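Local atomic coordinates of envelope glycoprotein (Bourbon virus, PDB entry 5ZKX), a protein that probably drives fusion of the viral envelope with a host-cell membrane, as a gp64-like class III fusion glycoprotein captured here in its postfusion form. Residues 182-186 with 187-191; 86-89 with 90-94; 423-426 with 427-431. All blocks are in the same frame, centred on the assembly; numbering follows the deposited sequence.

Contact 1. Residues 182-186 with 187-191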
loop_
_atom_site.group_PDB
_atom_site.type_symbol
_atom_site.label_atom_id
_atom_site.label_comp_id
_atom_site.label_asym_id
_atom_site.label_seq_id
_atom_site.Cartn_x
_atom_site.Cartn_y
_atom_site.Cartn_z
ATOM N N PHE A 182 -27.452 4.497 18.233
ATOM C CA PHE A 182 -27.475 3.117 18.698
ATOM C C PHE A 182 -28.221 2.268 17.679
ATOM O O PHE A 182 -29.169 2.736 17.043
ATOM C CB PHE A 182 -28.150 3.017 20.080
ATOM C CG PHE A 182 -28.543 1.617 20.474
ATOM C CD1 PHE A 182 -27.634 0.777 21.097
ATOM C CD2 PHE A 182 -29.829 1.149 20.243
ATOM C CE1 PHE A 182 -27.992 -0.506 21.467
ATOM C CE2 PHE A 182 -30.192 -0.133 20.610
ATOM C CZ PHE A 182 -29.272 -0.960 21.224
ATOM N N TRP A 183 -27.787 1.019 17.518
ATOM C CA TRP A 183 -28.495 0.102 16.634
ATOM C C TRP A 183 -28.108 -1.333 16.966
ATOM O O TRP A 183 -27.184 -1.594 17.740
ATOM C CB TRP A 183 -28.236 0.426 15.156
ATOM C CG TRP A 183 -26.950 -0.092 14.591
ATOM C CD1 TRP A 183 -26.753 -1.285 13.964
ATOM C CD2 TRP A 183 -25.688 0.586 14.569
ATOM N NE1 TRP A 183 -25.445 -1.401 13.561
ATOM C CE2 TRP A 183 -24.769 -0.265 13.921
ATOM C CE3 TRP A 183 -25.245 1.826 15.038
ATOM C CZ2 TRP A 183 -23.434 0.083 13.734
ATOM C CZ3 TRP A 183 -23.919 2.171 14.851
ATOM C CH2 TRP A 183 -23.029 1.303 14.205
ATOM N N THR A 184 -28.838 -2.262 16.354
ATOM C CA THR A 184 -28.745 -3.684 16.647
ATOM C C THR A 184 -28.734 -4.465 15.340
ATOM O O THR A 184 -29.524 -4.181 14.437
ATOM C CB THR A 184 -29.925 -4.129 17.526
ATOM O OG1 THR A 184 -29.670 -3.779 18.892
ATOM C CG2 THR A 184 -30.150 -5.622 17.421
ATOM N N ASP A 185 -27.835 -5.444 15.240
ATOM C CA ASP A 185 -27.751 -6.310 14.062
ATOM C C ASP A 185 -27.496 -7.734 14.546
ATOM O O ASP A 185 -26.361 -8.085 14.879
ATOM C CB ASP A 185 -26.659 -5.848 13.102
ATOM C CG ASP A 185 -26.810 -6.443 11.707
ATOM O OD1 ASP A 185 -27.488 -7.482 11.561
ATOM O OD2 ASP A 185 -26.245 -5.870 10.752
ATOM N N GLY A 186 -28.549 -8.542 14.577
ATOM C CA GLY A 186 -28.406 -9.928 14.994
ATOM C C GLY A 186 -27.953 -10.026 16.435
ATOM O O GLY A 186 -28.635 -9.566 17.357
ATOM N N GLU A 187 -26.781 -10.634 16.641
ATOM C CA GLU A 187 -26.227 -10.797 17.981
ATOM C C GLU A 187 -25.696 -9.493 18.555
ATOM O O GLU A 187 -25.621 -9.355 19.779
ATOM C CB GLU A 187 -25.086 -11.817 17.961
ATOM C CG GLU A 187 -25.487 -13.241 18.277
ATOM C CD GLU A 187 -24.319 -14.210 18.173
ATOM O OE1 GLU A 187 -24.386 -15.143 17.344
ATOM O OE2 GLU A 187 -23.332 -14.039 18.916
ATOM N N PHE A 188 -25.323 -8.546 17.704
ATOM C CA PHE A 188 -24.509 -7.415 18.115
ATOM C C PHE A 188 -25.354 -6.167 18.318
ATOM O O PHE A 188 -26.375 -5.965 17.657
ATOM C CB PHE A 188 -23.418 -7.135 17.080
ATOM C CG PHE A 188 -22.436 -8.261 16.911
ATOM C CD1 PHE A 188 -21.212 -8.233 17.556
ATOM C CD2 PHE A 188 -22.734 -9.343 16.101
ATOM C CE1 PHE A 188 -20.309 -9.265 17.400
ATOM C CE2 PHE A 188 -21.835 -10.376 15.942
ATOM C CZ PHE A 188 -20.623 -10.337 16.592
ATOM N N SER A 189 -24.910 -5.333 19.251
ATOM C CA SER A 189 -25.461 -4.006 19.469
ATOM C C SER A 189 -24.317 -3.005 19.459
ATOM O O SER A 189 -23.251 -3.258 20.031
ATOM C CB SER A 189 -26.236 -3.922 20.793
ATOM O OG SER A 189 -27.494 -4.568 20.692
ATOM N N TYR A 190 -24.540 -1.871 18.801
ATOM C CA TYR A 190 -23.519 -0.851 18.623
ATOM C C TYR A 190 -24.015 0.470 19.186
ATOM O O TYR A 190 -25.133 0.898 18.882
ATOM C CB TYR A 190 -23.158 -0.685 17.150
ATOM C CG TYR A 190 -22.855 -1.977 16.430
ATOM C CD1 TYR A 190 -21.551 -2.412 16.270
ATOM C CD2 TYR A 190 -23.875 -2.753 15.896
ATOM C CE1 TYR A 190 -21.269 -3.584 15.607
ATOM C CE2 TYR A 190 -23.603 -3.924 15.231
ATOM C CZ TYR A 190 -22.297 -4.337 15.091
ATOM O OH TYR A 190 -22.017 -5.508 14.425
ATOM N N LEU A 191 -23.181 1.111 19.999
ATOM C CA LEU A 191 -23.475 2.422 20.560
ATOM C C LEU A 191 -22.291 3.348 20.325
ATOM O O LEU A 191 -21.160 3.028 20.709
ATOM C CB LEU A 191 -23.782 2.329 22.054
ATOM C CG LEU A 191 -24.072 3.660 22.742
ATOM C CD1 LEU A 191 -25.429 4.200 22.314
ATOM C CD2 LEU A 191 -23.994 3.503 24.251
#

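Contact 2. Residues 86-89 with 90-94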
loop_
_atom_site.group_PDB
_atom_site.type_symbol
_atom_site.label_atom_id
_atom_site.label_comp_id
_atom_site.label_asym_id
_atom_site.label_seq_id
_atom_site.Cartn_x
_atom_site.Cartn_y
_atom_site.Cartn_z
ATOM N N GLY A 86 -20.052 -1.743 28.745
ATOM C CA GLY A 86 -18.818 -1.047 28.420
ATOM C C GLY A 86 -18.215 -0.344 29.619
ATOM O O GLY A 86 -16.994 -0.313 29.785
ATOM N N GLN A 87 -19.065 0.224 30.477
ATOM C CA GLN A 87 -18.575 0.900 31.673
ATOM C C GLN A 87 -17.938 -0.085 32.645
ATOM O O GLN A 87 -16.949 0.242 33.311
ATOM C CB GLN A 87 -19.717 1.656 32.345
ATOM C CG GLN A 87 -19.307 2.438 33.576
ATOM C CD GLN A 87 -20.500 2.887 34.391
ATOM O OE1 GLN A 87 -21.643 2.784 33.943
ATOM N NE2 GLN A 87 -20.243 3.386 35.595
ATOM N N GLU A 88 -18.492 -1.294 32.746
ATOM C CA GLU A 88 -17.947 -2.323 33.619
ATOM C C GLU A 88 -17.007 -3.281 32.902
ATOM O O GLU A 88 -16.320 -4.058 33.574
ATOM C CB GLU A 88 -19.082 -3.125 34.272
ATOM C CG GLU A 88 -20.010 -2.296 35.147
ATOM C CD GLU A 88 -21.067 -3.135 35.841
ATOM O OE1 GLU A 88 -20.991 -4.377 35.753
ATOM O OE2 GLU A 88 -21.971 -2.552 36.476
ATOM N N GLU A 89 -16.952 -3.239 31.567
ATOM C CA GLU A 89 -16.167 -4.184 30.770
ATOM C C GLU A 89 -16.575 -5.622 31.089
ATOM O O GLU A 89 -15.741 -6.509 31.277
ATOM C CB GLU A 89 -14.664 -3.971 30.971
ATOM C CG GLU A 89 -14.173 -2.604 30.520
ATOM C CD GLU A 89 -12.739 -2.627 30.021
ATOM O OE1 GLU A 89 -12.165 -3.729 29.876
ATOM O OE2 GLU A 89 -12.183 -1.537 29.774
ATOM N N VAL A 90 -17.886 -5.842 31.139
ATOM C CA VAL A 90 -18.464 -7.106 31.583
ATOM C C VAL A 90 -19.823 -7.267 30.916
ATOM O O VAL A 90 -20.600 -6.314 30.834
ATOM C CB VAL A 90 -18.584 -7.144 33.123
ATOM C CG1 VAL A 90 -19.705 -8.060 33.551
ATOM C CG2 VAL A 90 -17.271 -7.571 33.760
ATOM N N CYS A 91 -20.114 -8.474 30.437
ATOM C CA CYS A 91 -21.409 -8.775 29.845
ATOM C C CYS A 91 -22.218 -9.675 30.773
ATOM O O CYS A 91 -21.663 -10.468 31.538
ATOM C CB CYS A 91 -21.254 -9.437 28.471
ATOM S SG CYS A 91 -20.045 -10.772 28.413
ATOM N N TYR A 92 -23.540 -9.535 30.703
ATOM C CA TYR A 92 -24.463 -10.278 31.552
ATOM C C TYR A 92 -25.320 -11.207 30.701
ATOM O O TYR A 92 -25.838 -10.803 29.656
ATOM C CB TYR A 92 -25.360 -9.328 32.349
ATOM C CG TYR A 92 -24.653 -8.557 33.446
ATOM C CD1 TYR A 92 -24.505 -9.095 34.718
ATOM C CD2 TYR A 92 -24.147 -7.283 33.214
ATOM C CE1 TYR A 92 -23.869 -8.392 35.725
ATOM C CE2 TYR A 92 -23.508 -6.571 34.216
ATOM C CZ TYR A 92 -23.371 -7.132 35.471
ATOM O OH TYR A 92 -22.738 -6.438 36.481
ATOM N N THR A 93 -25.474 -12.452 31.156
ATOM C CA THR A 93 -26.239 -13.458 30.431
ATOM C C THR A 93 -27.133 -14.218 31.403
ATOM O O THR A 93 -27.129 -13.968 32.614
ATOM C CB THR A 93 -25.327 -14.444 29.688
ATOM O OG1 THR A 93 -24.310 -14.925 30.577
ATOM C CG2 THR A 93 -24.678 -13.781 28.489
ATOM N N GLY A 94 -27.904 -15.153 30.858
ATOM C CA GLY A 94 -28.698 -16.057 31.652
ATOM C C GLY A 94 -27.859 -17.191 32.203
ATOM O O GLY A 94 -26.625 -17.154 32.167
#

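Contact 3. Residues 423-426 with 427-431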
loop_
_atom_site.group_PDB
_atom_site.type_symbol
_atom_site.label_atom_id
_atom_site.label_comp_id
_atom_site.label_asym_id
_atom_site.label_seq_id
_atom_site.Cartn_x
_atom_site.Cartn_y
_atom_site.Cartn_z
ATOM N N GLY A 423 -13.113 -2.200 16.227
ATOM C CA GLY A 423 -14.481 -2.651 16.426
ATOM C C GLY A 423 -14.870 -3.756 15.465
ATOM O O GLY A 423 -15.438 -4.775 15.869
ATOM N N TRP A 424 -14.566 -3.575 14.179
ATOM C CA TRP A 424 -14.898 -4.588 13.188
ATOM C C TRP A 424 -14.005 -5.812 13.295
ATOM O O TRP A 424 -14.398 -6.893 12.845
ATOM C CB TRP A 424 -14.819 -3.991 11.785
ATOM C CG TRP A 424 -15.632 -2.739 11.642
ATOM C CD1 TRP A 424 -15.213 -1.541 11.140
ATOM C CD2 TRP A 424 -17.008 -2.557 12.013
ATOM N NE1 TRP A 424 -16.240 -0.628 11.170
ATOM C CE2 TRP A 424 -17.351 -1.228 11.701
ATOM C CE3 TRP A 424 -17.982 -3.392 12.573
ATOM C CZ2 TRP A 424 -18.623 -0.714 11.933
ATOM C CZ3 TRP A 424 -19.245 -2.878 12.800
ATOM C CH2 TRP A 424 -19.553 -1.552 12.480
ATOM N N THR A 425 -12.816 -5.670 13.874
ATOM C CA THR A 425 -11.999 -6.841 14.168
ATOM C C THR A 425 -12.570 -7.614 15.349
ATOM O O THR A 425 -12.543 -8.850 15.363
ATOM C CB THR A 425 -10.558 -6.413 14.435
ATOM O OG1 THR A 425 -10.072 -5.679 13.303
ATOM C CG2 THR A 425 -9.672 -7.624 14.666
ATOM N N PHE A 426 -13.098 -6.899 16.344
ATOM C CA PHE A 426 -13.814 -7.547 17.436
ATOM C C PHE A 426 -15.012 -8.328 16.913
ATOM O O PHE A 426 -15.252 -9.470 17.321
ATOM C CB PHE A 426 -14.257 -6.493 18.454
ATOM C CG PHE A 426 -15.089 -7.040 19.581
ATOM C CD1 PHE A 426 -14.487 -7.622 20.683
ATOM C CD2 PHE A 426 -16.471 -6.956 19.546
ATOM C CE1 PHE A 426 -15.246 -8.122 21.722
ATOM C CE2 PHE A 426 -17.236 -7.453 20.582
ATOM C CZ PHE A 426 -16.620 -8.035 21.673
ATOM N N VAL A 427 -15.779 -7.722 16.005
ATOM C CA VAL A 427 -16.949 -8.391 15.442
ATOM C C VAL A 427 -16.530 -9.625 14.655
ATOM O O VAL A 427 -17.104 -10.708 14.810
ATOM C CB VAL A 427 -17.754 -7.409 14.572
ATOM C CG1 VAL A 427 -18.700 -8.159 13.643
ATOM C CG2 VAL A 427 -18.528 -6.437 15.448
ATOM N N ALA A 428 -15.513 -9.485 13.804
ATOM C CA ALA A 428 -15.109 -10.598 12.952
ATOM C C ALA A 428 -14.570 -11.762 13.773
ATOM O O ALA A 428 -14.799 -12.927 13.431
ATOM C CB ALA A 428 -14.070 -10.131 11.932
ATOM N N ASN A 429 -13.852 -11.466 14.859
ATOM C CA ASN A 429 -13.319 -12.529 15.704
ATOM C C ASN A 429 -14.429 -13.242 16.463
ATOM O O ASN A 429 -14.406 -14.470 16.598
ATOM C CB ASN A 429 -12.291 -11.956 16.677
ATOM C CG ASN A 429 -11.040 -11.455 15.978
ATOM O OD1 ASN A 429 -10.687 -11.919 14.892
ATOM N ND2 ASN A 429 -10.360 -10.503 16.602
ATOM N N SER A 430 -15.402 -12.487 16.973
ATOM C CA SER A 430 -16.526 -13.088 17.683
ATOM C C SER A 430 -17.297 -14.047 16.784
ATOM O O SER A 430 -17.645 -15.160 17.194
ATOM C CB SER A 430 -17.443 -11.989 18.215
ATOM O OG SER A 430 -18.788 -12.418 18.219
ATOM N N LYS A 431 -17.570 -13.630 15.545
ATOM C CA LYS A 431 -18.276 -14.498 14.609
ATOM C C LYS A 431 -17.457 -15.738 14.286
ATOM O O LYS A 431 -18.007 -16.837 14.149
ATOM C CB LYS A 431 -18.609 -13.729 13.332
ATOM C CG LYS A 431 -19.536 -12.550 13.548
ATOM C CD LYS A 431 -19.961 -11.931 12.225
ATOM C CE LYS A 431 -20.947 -10.792 12.447
ATOM N NZ LYS A 431 -21.209 -10.012 11.205
#

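Contact 1. Residues 182-186 with 187-191
The indole of W183 lies flat over the side chain of Y190. Y190 CB sits 3.4 Å from the centroid of the W183 six-membered ring, almost on the ring normal, a CH-pi contact. Farther out, the phenol slides past the five-membered ring with the planes only 18° apart and little overlap, so Y190 CD2 comes within 3.1 Å of W183 NE1. The indole reaches over its partner because W183 CG is wedged between its own N and carbonyl carbon (chi1 81°). D185 CB meets the Y190 ring at its edge, near the ring plane, while R173 makes a cation-pi contact with the indole. The F188 ring, with D185 O at its edge, meets Y48.

F182 occupies the other face of this two-stranded hairpin, its CB 3.7 Å from L191 CD1 and its ring running obliquely past S189 CB. Beside it, T184 OG1 donates to S189 OG over 2.9 Å, and S189 OG in turn bonds to the carbonyl of P77.

The backbone fixes these pairings. W183 and Y190 exchange bonds in both directions, and D185 N reaches F188 O at 2.9 Å. The return bond from F188 N to D185 O, 3.0 Å long, closes a type II' turn. G186 suits the first corner of that turn, where phi is positive, and E187 at the second extends outward to a salt bridge with R142.

W183, F188 and Y190 thus give one face its aromatic packing, while the other combines the apolar contact of F182 and L191 with the hydroxyl pair. There S189 OG, a polar atom in a buried residue, is satisfied by two partners, T184 within the hairpin and P77 outside it.

Contact 2. Residues 86-89 with 90-94
The phenol of Y92 donates a hydrogen bond to the carboxylate of E88, with Y92 OH 2.8 Å from E88 OE1. The oxygen receives it on its syn lone pair, the side facing OE2, and lies at the edge of the ring, near its plane. Carboxylate and ring are themselves turned 74° against each other.

Both partners are long enough to bridge the corner between helix 79-88 and strand 91-93. E88 stretches out fully beyond CG (chi2 -177°), which carries its acid group across to the strand. V90 fills the angle between them: its CG1 lies 4.1 Å above one face of the Y92 ring, toward the rim, and its CB is 4.2 Å from E88 CB.

Farther out, the backbone sets the corner. E89 leaves helical geometry with a positive phi of 56°, retaining a weak bond from its N to G86 O at 3.4 Å, and turns the chain into the strand. K117 packs against V90 and Y92, a disulfide joins C91 to C143, and R49 binds the carbonyl of Y92.

If E88 is ionised, as is likely at the surface, the proton offered by the phenol would help to stabilise its charge; the same bond ties the last helical turn to the strand that follows.

Contact 3. Residues 423-426 with 427-431
V427 N bonds to G423 O one turn back, the first of four consecutive i to i+4 hydrogen bonds across the contact that mark this stretch as regular alpha helix, in the N-terminal part of helix 422-437. A428 pairs likewise with W424, N429 with T425 and S430 with F426, each with N and O 3.0 Å apart, and K431 N continues the series to V427 O.

Apolar contact within the helix is slight; W424 and V427 pack mainly on other elements. W424 CE3 stands 4.2 Å from V427 CG2, and both residues lie on a buried flank: the indole packs on M167 and P168, V427 on F188 and Y190 of strand 188-192. Branched V427 suits this place, because CG2, beside the backbone N, also covers the carbonyl of G423, 3.5 Å from its O. F426 holds CG anti to its N (chi1 176°) and turns its ring to I46. Small, buried S430 packs closely on F188 and Y48, whereas A428 is exposed, its CB 3.4 Å from W424 O.

Polar side chains line another flank. T425 OG1 lies beside its own N and bonds back chiefly to the carbonyl of E421, with that of S419 a second acceptor, shared or alternative; its methyl is left facing along the helix. There T425 and N429 lie side by side, pointing the same way, with T425 CG2 3.5 Å from N429 ND2.

Overall arrangement
Contacts 1 and 3 touch directly: helix 422-437 lies on the hairpin face that carries W183, F188 and Y190, with Y190 CE1 3.5 Å from W424 CZ3 and F188 CZ 3.2 Å from S430 OG. Contact 2 stands apart, its nearest atoms about 8 Å from either of the others and its centre about 15 Å from that of contact 1 and 17 Å from that of contact 3. Helix 79-88, which ends in contact 2, covers the opposite hairpin face through S189 and L191. The hairpin is thus sandwiched between two helices. Strand 134-148 reaches all three contacts; in contact 3 it does so through R142, which hydrogen-bonds to the carbonyl of S430.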